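Beta-agarase D (Zobellia galactanivorans, PDB 4ASM) cleaves the beta-1,4-linkages of agarose at random, with retention of anomeric configuration, through the GH16 catalytic domain that makes up this chain. Local coordinates at residues A[77-82]-A[324-329]; A[95-100]-A[116-121]; A[58-63]-A[120-125]. All coordinates share one frame; numbering follows the deposited sequence.

Interaction 1: A[77-82]-A[324-329]; sequences TKWMQN and NVEDQS. With IMD (imidazole), chain C.
With chi1 at -71°, CG of W79 stands anti to its own carbonyl carbon, and the indole is laid against the last residues of strand 320-326; at T77 the similar torsion, -55°, places OG1 beside its backbone N, where D327 N, just past the end of that strand, can meet it. The two strand segments run roughly antiparallel, but their axes stay 8.0 Å apart; each pairs with strand 112-125, and the direct bonds between them join a side chain to the backbone. W79 works through its edge. Its NE1 donates to V325 O over 3.1 Å at an N-H...O angle of 153°, with the oxygen lying in the ring plane. Farther round the same edge CZ2 comes within 3.5 Å of E326 OE2, again near the plane, whereas N324 ND2 approaches CZ2 obliquely at 3.2 Å. That amide also donates to E326 OE2 over 2.9 Å, from the anti side of the carboxylate and slightly out of its plane. A second donor, N3 of a bound imidazole probably taken up from the crystallisation liquor, reaches E326 OE2 in a nearly straight 2.8 Å bond. Two N-H groups therefore grip one oxygen and help fix the turn of the carboxylate. At the other end of the contact D327 N donates to T77 OG1 at 2.8 Å, and the same hydroxyl is bonded to P74 O. The D327 carboxylate leads off instead to T118 and S337. The imidazole is also hydrogen-bonded to E160, the likely nucleophile, and E326 is a substrate-binding residue by similarity. An indole and an amide thus back an acidic side chain at the end of strand 320-326, an arrangement consistent with a wall of the substrate cleft of the GH16 beta-sandwich.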
# COMPACT_ATOMS: atom_id res chain seq x y z
N THR A 77 13.69 9.41 1.66
CA THR A 77 13.42 9.02 0.27
C THR A 77 13.50 10.22 -0.67
O THR A 77 13.02 11.30 -0.35
CB THR A 77 12.01 8.46 0.13
OG1 THR A 77 11.84 7.39 1.07
CG2 THR A 77 11.72 7.93 -1.30
N LYS A 78 14.14 10.00 -1.82
CA LYS A 78 14.01 10.95 -2.94
C LYS A 78 13.57 10.18 -4.17
O LYS A 78 14.35 9.43 -4.77
CB LYS A 78 15.30 11.71 -3.22
CG LYS A 78 15.07 12.83 -4.28
CD LYS A 78 16.32 13.18 -5.06
CE LYS A 78 16.67 12.11 -6.10
NZ LYS A 78 17.75 12.58 -7.04
N TRP A 79 12.31 10.36 -4.56
CA TRP A 79 11.83 9.70 -5.76
C TRP A 79 12.52 10.25 -7.00
O TRP A 79 12.77 11.47 -7.11
CB TRP A 79 10.32 9.80 -5.87
CG TRP A 79 9.60 8.97 -4.87
CD1 TRP A 79 9.91 7.70 -4.47
CD2 TRP A 79 8.43 9.35 -4.17
NE1 TRP A 79 8.99 7.26 -3.53
CE2 TRP A 79 8.07 8.26 -3.33
CE3 TRP A 79 7.63 10.50 -4.17
CZ2 TRP A 79 6.95 8.30 -2.49
CZ3 TRP A 79 6.52 10.54 -3.35
CH2 TRP A 79 6.19 9.44 -2.53
N MET A 80 12.87 9.34 -7.90
CA MET A 80 13.67 9.67 -9.07
C MET A 80 13.07 9.06 -10.33
O MET A 80 12.75 7.86 -10.37
CB MET A 80 15.12 9.19 -8.89
CG MET A 80 16.08 9.93 -9.81
SD MET A 80 17.76 9.48 -9.47
CE MET A 80 18.54 10.30 -10.83
N GLN A 81 12.94 9.88 -11.37
CA GLN A 81 12.30 9.44 -12.60
C GLN A 81 12.98 8.21 -13.18
O GLN A 81 12.30 7.30 -13.69
CB GLN A 81 12.28 10.56 -13.64
CG GLN A 81 11.02 11.45 -13.62
CD GLN A 81 10.83 12.18 -12.29
OE1 GLN A 81 11.43 13.23 -12.05
NE2 GLN A 81 9.99 11.61 -11.42
N ASN A 82 14.32 8.17 -13.14
CA ASN A 82 15.03 7.10 -13.86
C ASN A 82 15.15 5.78 -13.09
O ASN A 82 15.86 4.87 -13.54
CB ASN A 82 16.40 7.57 -14.38
CG ASN A 82 17.43 7.69 -13.29
OD1 ASN A 82 17.15 7.50 -12.10
ND2 ASN A 82 18.66 8.01 -13.69
N ASN A 324 5.38 2.16 -5.82
CA ASN A 324 6.66 2.78 -5.49
C ASN A 324 7.48 1.98 -4.49
O ASN A 324 7.03 0.95 -4.00
CB ASN A 324 6.49 4.25 -5.03
CG ASN A 324 5.98 4.39 -3.59
OD1 ASN A 324 6.05 3.46 -2.79
ND2 ASN A 324 5.50 5.58 -3.24
N VAL A 325 8.66 2.50 -4.20
CA VAL A 325 9.48 2.04 -3.10
C VAL A 325 9.69 3.25 -2.18
O VAL A 325 9.83 4.37 -2.67
CB VAL A 325 10.81 1.48 -3.64
CG1 VAL A 325 11.91 1.39 -2.55
CG2 VAL A 325 10.54 0.12 -4.32
N GLU A 326 9.72 3.02 -0.86
CA GLU A 326 9.92 4.10 0.11
C GLU A 326 10.86 3.71 1.23
O GLU A 326 10.80 2.59 1.73
CB GLU A 326 8.59 4.52 0.75
CG GLU A 326 7.64 5.18 -0.23
CD GLU A 326 6.29 5.50 0.38
OE1 GLU A 326 6.11 5.35 1.61
OE2 GLU A 326 5.39 5.93 -0.39
N ASP A 327 11.68 4.68 1.63
CA ASP A 327 12.44 4.64 2.87
C ASP A 327 11.68 5.55 3.85
O ASP A 327 11.85 6.77 3.84
CB ASP A 327 13.86 5.17 2.60
CG ASP A 327 14.84 4.85 3.71
OD1 ASP A 327 14.39 4.54 4.83
OD2 ASP A 327 16.06 4.94 3.47
N GLN A 328 10.82 4.96 4.66
CA GLN A 328 9.93 5.76 5.53
C GLN A 328 10.64 6.28 6.77
O GLN A 328 11.61 5.69 7.24
CB GLN A 328 8.67 4.96 5.88
CG GLN A 328 7.91 4.58 4.60
CD GLN A 328 6.67 3.73 4.83
OE1 GLN A 328 5.85 3.53 3.91
NE2 GLN A 328 6.54 3.20 6.02
N SER A 329 10.15 7.39 7.32
CA SER A 329 10.81 8.03 8.44
C SER A 329 11.04 7.11 9.62
O SER A 329 12.14 7.10 10.17
CB SER A 329 10.02 9.26 8.90
OG SER A 329 9.86 10.19 7.85
N1 IMD C . 1.17 4.59 1.57
C2 IMD C . 2.07 5.36 0.93
N3 IMD C . 3.26 4.72 0.94
C4 IMD C . 3.11 3.54 1.58
C5 IMD C . 1.78 3.46 1.97

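Interaction 2: A[95-100]-A[116-121]; sequences ASRIPG and PETRAG
A95 and A120 form a non-hydrogen-bonded pair in a short antiparallel beta ladder, which joins strand 90-96 to strand 112-125 of the GH16 sandwich. CA of A95 sits against R119 O in a CA-H...O contact. S96 and R119 follow as the hydrogen-bonded pair: S96 N gives to R119 O at 2.9 Å, and R119 N to S96 O at 2.8 Å. Their side chains share one face of the sheet. S96 OG lies in the guanidinium plane, where R119 NE (2.9 Å) and NH2 (3.0 Å) both donate to it from one edge of the group, the arginine chain being bent at chi3 (-53°) to come alongside; H83 NE2 also bonds this hydroxyl. A leucine in place of R119 would probably leave S96 OG without the two N-H groups that the arginine supplies and I98 without the flat group it rests on. R97 points away at CB, but a bend at chi2 brings its end back to segment 116-121. Its NE donates to T118 OG1, itself bonded to D327, at 3.1 Å, tilted from the guanidinium plane; P116 CB lies over one face of that group, nearest NE, and NH1 is held by P338 O. I98 lays CG1 over a guanidinium face of R119, 3.4 Å from NH1. Beyond the ladder a water takes over, accepting from I98 N at 2.8 Å and donating to E117 O at 2.9 Å.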
# COMPACT_ATOMS: atom_id res chain seq x y z
N ALA A 95 15.72 1.01 -5.88
CA ALA A 95 16.32 1.99 -5.01
C ALA A 95 17.82 1.96 -5.17
O ALA A 95 18.39 0.91 -5.51
CB ALA A 95 15.95 1.68 -3.57
N SER A 96 18.45 3.10 -4.92
CA SER A 96 19.91 3.20 -4.91
C SER A 96 20.33 4.34 -4.00
O SER A 96 19.48 5.12 -3.55
CB SER A 96 20.45 3.45 -6.33
OG SER A 96 20.12 4.77 -6.75
N ARG A 97 21.63 4.44 -3.72
CA ARG A 97 22.15 5.56 -2.96
C ARG A 97 23.36 6.15 -3.67
O ARG A 97 24.17 5.41 -4.25
CB ARG A 97 22.55 5.13 -1.55
CG ARG A 97 21.40 4.63 -0.69
CD ARG A 97 21.55 5.16 0.72
NE ARG A 97 20.48 4.74 1.63
CZ ARG A 97 20.53 3.66 2.39
NH1 ARG A 97 21.59 2.84 2.35
NH2 ARG A 97 19.52 3.39 3.21
N ILE A 98 23.50 7.47 -3.57
CA ILE A 98 24.66 8.19 -4.08
C ILE A 98 25.61 8.42 -2.90
O ILE A 98 25.16 8.88 -1.84
CB ILE A 98 24.22 9.55 -4.69
CG1 ILE A 98 23.59 9.35 -6.08
CG2 ILE A 98 25.40 10.53 -4.77
CD1 ILE A 98 24.54 8.88 -7.19
N PRO A 99 26.92 8.08 -3.05
CA PRO A 99 27.80 8.26 -1.88
C PRO A 99 27.78 9.70 -1.35
O PRO A 99 27.86 10.66 -2.13
CB PRO A 99 29.19 7.88 -2.41
CG PRO A 99 28.95 7.04 -3.62
CD PRO A 99 27.62 7.47 -4.20
N GLY A 100 27.63 9.85 -0.04
CA GLY A 100 27.64 11.16 0.62
C GLY A 100 26.35 11.95 0.58
O GLY A 100 26.26 13.03 1.17
N PRO A 116 21.21 8.72 5.36
CA PRO A 116 21.54 8.59 3.94
C PRO A 116 20.29 8.66 3.06
O PRO A 116 19.25 8.06 3.38
CB PRO A 116 22.15 7.19 3.85
CG PRO A 116 22.75 6.95 5.21
CD PRO A 116 21.76 7.61 6.15
N GLU A 117 20.39 9.40 1.96
CA GLU A 117 19.26 9.53 1.05
C GLU A 117 19.07 8.28 0.22
O GLU A 117 20.01 7.72 -0.31
CB GLU A 117 19.44 10.74 0.12
CG GLU A 117 18.28 10.90 -0.85
CD GLU A 117 18.29 12.22 -1.57
OE1 GLU A 117 18.14 13.27 -0.91
OE2 GLU A 117 18.43 12.20 -2.81
N THR A 118 17.82 7.84 0.12
CA THR A 118 17.50 6.66 -0.69
C THR A 118 16.73 7.10 -1.92
O THR A 118 15.59 7.57 -1.83
CB THR A 118 16.67 5.65 0.10
OG1 THR A 118 17.44 5.25 1.25
CG2 THR A 118 16.40 4.43 -0.77
N ARG A 119 17.37 6.94 -3.07
CA ARG A 119 16.73 7.26 -4.34
C ARG A 119 15.83 6.09 -4.69
O ARG A 119 16.22 4.94 -4.50
CB ARG A 119 17.79 7.46 -5.43
CG ARG A 119 18.87 8.48 -5.04
CD ARG A 119 19.76 8.86 -6.24
NE ARG A 119 20.33 7.70 -6.92
CZ ARG A 119 21.03 7.76 -8.04
NH1 ARG A 119 21.29 8.94 -8.61
NH2 ARG A 119 21.48 6.63 -8.60
N ALA A 120 14.63 6.37 -5.20
CA ALA A 120 13.66 5.29 -5.46
C ALA A 120 12.66 5.68 -6.54
O ALA A 120 12.33 6.83 -6.69
CB ALA A 120 12.92 4.95 -4.17
N GLY A 121 12.10 4.70 -7.22
CA GLY A 121 11.11 5.02 -8.24
C GLY A 121 9.69 5.15 -7.68
O GLY A 121 9.37 4.62 -6.61
O HOH W 1 18.31 5.77 4.71
O HOH W 2 21.25 8.93 -2.62

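Interaction 3: A[58-63]-A[120-125]; sequences NKYHNR and AGCITN
This is a buried contact between a loop and a strand of the GH16 beta-sandwich: residues 58-61, just after strand 56-57, cross the 122-124 part of strand 112-125 without forming a ladder with it. One hydrogen bond, from T124 OG1 to K59 O, ties the two together. T124 OG1 lies in the plane of the K59 carbonyl, 2.8 Å from K59 O, and chi1 of -59° at T124 is what turns OG1 to that oxygen. K59 N and C122 O are 3.2 Å apart, but the angle is too poor for a bond, in keeping with a loop that passes over the strand rather than pairing with it. The methyl of T124 packs as well, CG2 lying 3.6 Å from H61 CB. C122 adds a sulfur-aromatic contact: SG lies at the edge of the Y60 ring, 5.3 Å from its centroid, and touches Y60 CB at 3.9 Å. CG of Y60 lies anti to its backbone N (chi1 -177°), which presents the ring's CD1 edge to C122 SG. One ring face is covered by H61 CD2, 3.5 Å above the ring plane, over its centre. The imidazole of H61 is fixed through both nitrogens, ND1 to D320 and NE2 to D157, which is likely to steady it against the ring. At the other end I123 CG2 packs on N58 CA at 4.1 Å. Around the contact, C122 reaches I322 and N324 of strand 320-326, I123 touches W56 of strand 56-57, and Y60 leans on W151 and L153 of strand 147-153.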
# COMPACT_ATOMS: atom_id res chain seq x y z
N ASN A 58 6.13 8.25 -14.87
CA ASN A 58 7.20 7.88 -13.95
C ASN A 58 7.42 8.88 -12.83
O ASN A 58 8.56 9.17 -12.44
CB ASN A 58 8.51 7.59 -14.72
CG ASN A 58 9.02 8.79 -15.53
OD1 ASN A 58 8.31 9.79 -15.70
ND2 ASN A 58 10.26 8.69 -16.01
N LYS A 59 6.31 9.36 -12.26
CA LYS A 59 6.37 10.31 -11.17
C LYS A 59 5.21 10.10 -10.21
O LYS A 59 4.20 9.52 -10.58
CB LYS A 59 6.36 11.75 -11.75
CG LYS A 59 6.57 12.87 -10.75
CD LYS A 59 6.73 14.19 -11.52
CE LYS A 59 6.86 15.36 -10.56
NZ LYS A 59 7.33 16.59 -11.29
N TYR A 60 5.39 10.56 -8.98
CA TYR A 60 4.30 10.66 -8.02
C TYR A 60 3.16 11.49 -8.61
O TYR A 60 3.37 12.33 -9.48
CB TYR A 60 4.86 11.35 -6.79
CG TYR A 60 3.95 11.52 -5.62
CD1 TYR A 60 3.39 10.40 -4.96
CD2 TYR A 60 3.69 12.78 -5.10
CE1 TYR A 60 2.58 10.56 -3.82
CE2 TYR A 60 2.88 12.94 -3.97
CZ TYR A 60 2.33 11.83 -3.34
OH TYR A 60 1.53 11.99 -2.21
N HIS A 61 1.95 11.26 -8.12
CA HIS A 61 0.72 11.68 -8.82
C HIS A 61 0.51 13.19 -8.90
O HIS A 61 0.84 13.94 -7.97
CB HIS A 61 -0.51 10.98 -8.19
CG HIS A 61 -0.90 11.49 -6.83
ND1 HIS A 61 -2.20 11.37 -6.37
CD2 HIS A 61 -0.21 12.12 -5.86
CE1 HIS A 61 -2.27 11.90 -5.16
NE2 HIS A 61 -1.08 12.36 -4.82
N ASN A 62 -0.03 13.62 -10.04
CA ASN A 62 -0.35 15.05 -10.22
C ASN A 62 -1.40 15.55 -9.23
O ASN A 62 -2.20 14.78 -8.68
CB ASN A 62 -0.86 15.32 -11.64
CG ASN A 62 0.21 15.14 -12.70
OD1 ASN A 62 1.39 15.31 -12.47
ND2 ASN A 62 -0.24 14.79 -13.91
N ARG A 63 -1.40 16.86 -9.05
CA ARG A 63 -2.45 17.55 -8.32
C ARG A 63 -3.80 17.47 -9.04
O ARG A 63 -3.84 17.19 -10.23
CB ARG A 63 -2.05 19.01 -8.16
CG ARG A 63 -0.89 19.18 -7.22
CD ARG A 63 -0.29 20.55 -7.32
NE ARG A 63 0.85 20.66 -6.42
CZ ARG A 63 0.74 20.90 -5.11
NH1 ARG A 63 -0.45 21.06 -4.56
NH2 ARG A 63 1.84 20.98 -4.36
N ALA A 120 14.63 6.37 -5.20
CA ALA A 120 13.66 5.29 -5.46
C ALA A 120 12.66 5.68 -6.54
O ALA A 120 12.33 6.83 -6.69
CB ALA A 120 12.92 4.95 -4.17
N GLY A 121 12.10 4.70 -7.22
CA GLY A 121 11.11 5.02 -8.24
C GLY A 121 9.69 5.15 -7.68
O GLY A 121 9.37 4.62 -6.61
N CYS A 122 8.85 5.85 -8.43
CA CYS A 122 7.45 6.05 -8.08
C CYS A 122 6.70 6.29 -9.37
O CYS A 122 7.14 7.12 -10.17
CB CYS A 122 7.31 7.27 -7.16
SG CYS A 122 5.64 7.51 -6.50
N ILE A 123 5.59 5.58 -9.56
CA ILE A 123 4.78 5.78 -10.76
C ILE A 123 3.33 5.97 -10.40
O ILE A 123 2.87 5.50 -9.34
CB ILE A 123 4.93 4.61 -11.77
CG1 ILE A 123 4.24 3.34 -11.25
CG2 ILE A 123 6.40 4.36 -12.08
CD1 ILE A 123 4.29 2.18 -12.26
N THR A 124 2.58 6.59 -11.31
CA THR A 124 1.14 6.79 -11.19
C THR A 124 0.45 6.31 -12.47
O THR A 124 0.92 6.60 -13.58
CB THR A 124 0.85 8.29 -11.05
OG1 THR A 124 1.54 8.80 -9.90
CG2 THR A 124 -0.63 8.54 -10.87
N ASN A 125 -0.65 5.57 -12.32
CA ASN A 125 -1.47 5.11 -13.44
C ASN A 125 -2.34 6.25 -13.96
O ASN A 125 -2.82 7.08 -13.19
CB ASN A 125 -2.31 3.89 -12.98
CG ASN A 125 -2.86 3.06 -14.13
OD1 ASN A 125 -2.58 1.86 -14.24
ND2 ASN A 125 -3.67 3.67 -14.94

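In the fold
Strand 112-125 is the common support. Interactions 2 and 3 use successive parts of it, sharing A120 and G121, with centres about 17 Å apart; interaction 1 lies between them, about 8 Å from the centre of interaction 2 and 10 Å from that of interaction 3. Strands 77-79 and 320-326 of interaction 1 both pair with strand 112-125. M80 N lies 2.8 Å from A120 O, and Q81 NE2 bonds N58 O, so the contacts interlock. Along the chain interaction 2 lies inside the loop closed by interaction 1, whereas the segments of interactions 1 and 3 alternate. Early strands, a loop and the late strand 320-326 are thereby gathered beside the probable substrate-binding residues.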